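Local coordinates for protein enoyl-CoA hydratase (PDB 4LK5) that probably catalyses the hydration of enoyl-CoA thioesters, as a trimeric member of the crotonase-like enoyl-CoA hydratase/isomerase family, at residues C[241-244]-C[245-249]. Sequence-based numbering, arbitrary orientation.
Sequences KTKL and AINAA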
ATOM      1  N   LYS C 241      -4.290 -21.717   3.423  1.00 37.43           N
ATOM      2  CA  LYS C 241      -3.245 -21.166   4.215  1.00 37.99           C
ATOM      3  C   LYS C 241      -2.616 -19.906   3.610  1.00 37.93           C
ATOM      4  O   LYS C 241      -2.261 -18.946   4.311  1.00 34.94           O
ATOM      5  CB  LYS C 241      -2.197 -22.228   4.418  1.00 40.05           C
ATOM      6  CG  LYS C 241      -2.634 -23.303   5.385  1.00 41.01           C
ATOM      7  CD  LYS C 241      -1.407 -24.110   5.788  1.00 43.73           C
ATOM      8  CE  LYS C 241      -1.774 -25.463   6.364  1.00 42.30           C
ATOM      9  NZ  LYS C 241      -2.410 -25.354   7.691  1.00 44.53           N
ATOM     10  N   THR C 242      -2.486 -19.920   2.294  1.00 39.80           N
ATOM     11  CA  THR C 242      -1.984 -18.770   1.569  1.00 36.41           C
ATOM     12  C   THR C 242      -2.865 -17.554   1.826  1.00 35.45           C
ATOM     13  O   THR C 242      -2.363 -16.497   2.189  1.00 33.42           O
ATOM     14  CB  THR C 242      -1.895 -19.071   0.077  1.00 33.61           C
ATOM     15  OG1 THR C 242      -0.992 -20.159  -0.113  1.00 37.96           O
ATOM     16  CG2 THR C 242      -1.346 -17.896  -0.656  1.00 35.08           C
ATOM     17  N   LYS C 243      -4.169 -17.734   1.628  1.00 33.74           N
ATOM     18  CA  LYS C 243      -5.182 -16.731   1.884  1.00 33.77           C
ATOM     19  C   LYS C 243      -5.095 -16.118   3.279  1.00 33.54           C
ATOM     20  O   LYS C 243      -5.112 -14.883   3.434  1.00 36.08           O
ATOM     21  CB  LYS C 243      -6.559 -17.365   1.754  1.00 36.74           C
ATOM     22  CG  LYS C 243      -7.691 -16.394   1.560  1.00 37.92           C
ATOM     23  CD  LYS C 243      -8.679 -16.352   2.700  1.00 40.31           C
ATOM     24  CE  LYS C 243     -10.009 -15.876   2.113  1.00 42.69           C
ATOM     25  NZ  LYS C 243     -11.007 -15.474   3.108  1.00 44.94           N
ATOM     26  N   LEU C 244      -4.995 -16.981   4.280  1.00 29.28           N
ATOM     27  CA  LEU C 244      -5.111 -16.562   5.629  1.00 29.89           C
ATOM     28  C   LEU C 244      -3.848 -15.848   6.054  1.00 30.37           C
ATOM     29  O   LEU C 244      -3.892 -14.892   6.798  1.00 30.68           O
ATOM     30  CB  LEU C 244      -5.432 -17.763   6.531  1.00 29.99           C
ATOM     31  CG  LEU C 244      -6.869 -18.338   6.305  1.00 31.61           C
ATOM     32  CD1 LEU C 244      -7.142 -19.617   7.099  1.00 30.37           C
ATOM     33  CD2 LEU C 244      -7.954 -17.340   6.633  1.00 31.87           C
ATOM     34  N   ALA C 245      -2.716 -16.331   5.581  1.00 32.80           N
ATOM     35  CA  ALA C 245      -1.445 -15.695   5.855  1.00 33.17           C
ATOM     36  C   ALA C 245      -1.370 -14.255   5.299  1.00 32.18           C
ATOM     37  O   ALA C 245      -0.853 -13.360   5.956  1.00 29.41           O
ATOM     38  CB  ALA C 245      -0.325 -16.523   5.267  1.00 33.44           C
ATOM     39  N   ILE C 246      -1.863 -14.039   4.094  1.00 29.51           N
ATOM     40  CA  ILE C 246      -1.792 -12.713   3.519  1.00 33.75           C
ATOM     41  C   ILE C 246      -2.785 -11.818   4.250  1.00 33.54           C
ATOM     42  O   ILE C 246      -2.458 -10.657   4.576  1.00 29.73           O
ATOM     43  CB  ILE C 246      -2.065 -12.733   2.017  1.00 36.89           C
ATOM     44  CG1 ILE C 246      -1.225 -13.839   1.392  1.00 40.97           C
ATOM     45  CG2 ILE C 246      -1.714 -11.417   1.375  1.00 40.88           C
ATOM     46  CD1 ILE C 246      -1.104 -13.787  -0.105  1.00 39.90           C
ATOM     47  N   ASN C 247      -3.971 -12.375   4.535  1.00 32.51           N
ATOM     48  CA  ASN C 247      -4.985 -11.632   5.256  1.00 30.96           C
ATOM     49  C   ASN C 247      -4.486 -11.203   6.609  1.00 32.69           C
ATOM     50  O   ASN C 247      -4.680 -10.048   6.993  1.00 33.72           O
ATOM     51  CB  ASN C 247      -6.278 -12.418   5.382  1.00 28.88           C
ATOM     52  CG  ASN C 247      -7.269 -12.087   4.277  1.00 28.59           C
ATOM     53  OD1 ASN C 247      -8.415 -12.521   4.307  1.00 30.74           O
ATOM     54  ND2 ASN C 247      -6.821 -11.369   3.275  1.00 27.46           N
ATOM     55  N   ALA C 248      -3.817 -12.117   7.304  1.00 32.39           N
ATOM     56  CA  ALA C 248      -3.309 -11.847   8.635  1.00 33.60           C
ATOM     57  C   ALA C 248      -2.193 -10.807   8.608  1.00 31.63           C
ATOM     58  O   ALA C 248      -2.047 -10.076   9.565  1.00 35.99           O
ATOM     59  CB  ALA C 248      -2.812 -13.127   9.299  1.00 34.72           C
ATOM     60  N   ALA C 249      -1.423 -10.747   7.531  1.00 27.50           N
ATOM     61  CA  ALA C 249      -0.424  -9.699   7.362  1.00 28.59           C
ATOM     62  C   ALA C 249      -0.962  -8.317   6.922  1.00 32.34           C
ATOM     63  O   ALA C 249      -0.403  -7.289   7.333  1.00 32.57           O
ATOM     64  CB  ALA C 249       0.645 -10.137   6.398  1.00 28.91           C
TER
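Thr242 and Ile246 meet one turn apart on a regular alpha-helix, with side chains side by side and pointing the same way. Thr242 turns its methyl, not its hydroxyl, to this pair. With chi1 -61° placing OG1 beside the backbone N, CG2 is anti to that N and lies 4.2 Å from Ile246 CD1. The hydroxyl bonds back to the carbonyl of Ala238. The tight part is at Ile246. Its CG1 is anti to its own carbonyl carbon, so the branch leans back over the preceding turn, and CG1 comes to 3.0 Å from Thr242 O. That same oxygen accepts the amide of Ile246, N to O 3.1 Å. Buried Ala245 adds to this side, its CB 3.2 Å from Lys241 O. Three more i to i+4 bonds tie the turns: Ala245 N to Lys241 O, Asn247 N to Lys243 O at 3.0 Å, and Ala248 N to Leu244 O at 2.8 Å.

Lys243 and Asn247 make the second buried pair. Their side chains pass at a slant, and the lysine chain bends partway along. Asn247 CB rests 3.4 Å from Lys243 O. A second subunit packs its Pro173 on Thr242, Met172 on Ala245 and Arg187 on Asn247, so this helix helps form the interface between subunits.

The more open side carries Lys241, Leu244 and Ala248, all partly exposed. Here the contact is mostly backbone, and the Lys241 side chain points away from 245-249.

These are ordinary i to i+4 contacts within one alpha-helix, in the C-terminal part of a crotonase-like chain. Residues 241-244 and 245-249 are one continuous piece of helix 236-250, which follows helix 217-233 and precedes helix 254-269 in the chain. Lys243 NZ reaches weakly toward the carbonyls of Ala126 and Leu128 at the end of helix 113-127, and toward Asp152 in the link before strand 153-157.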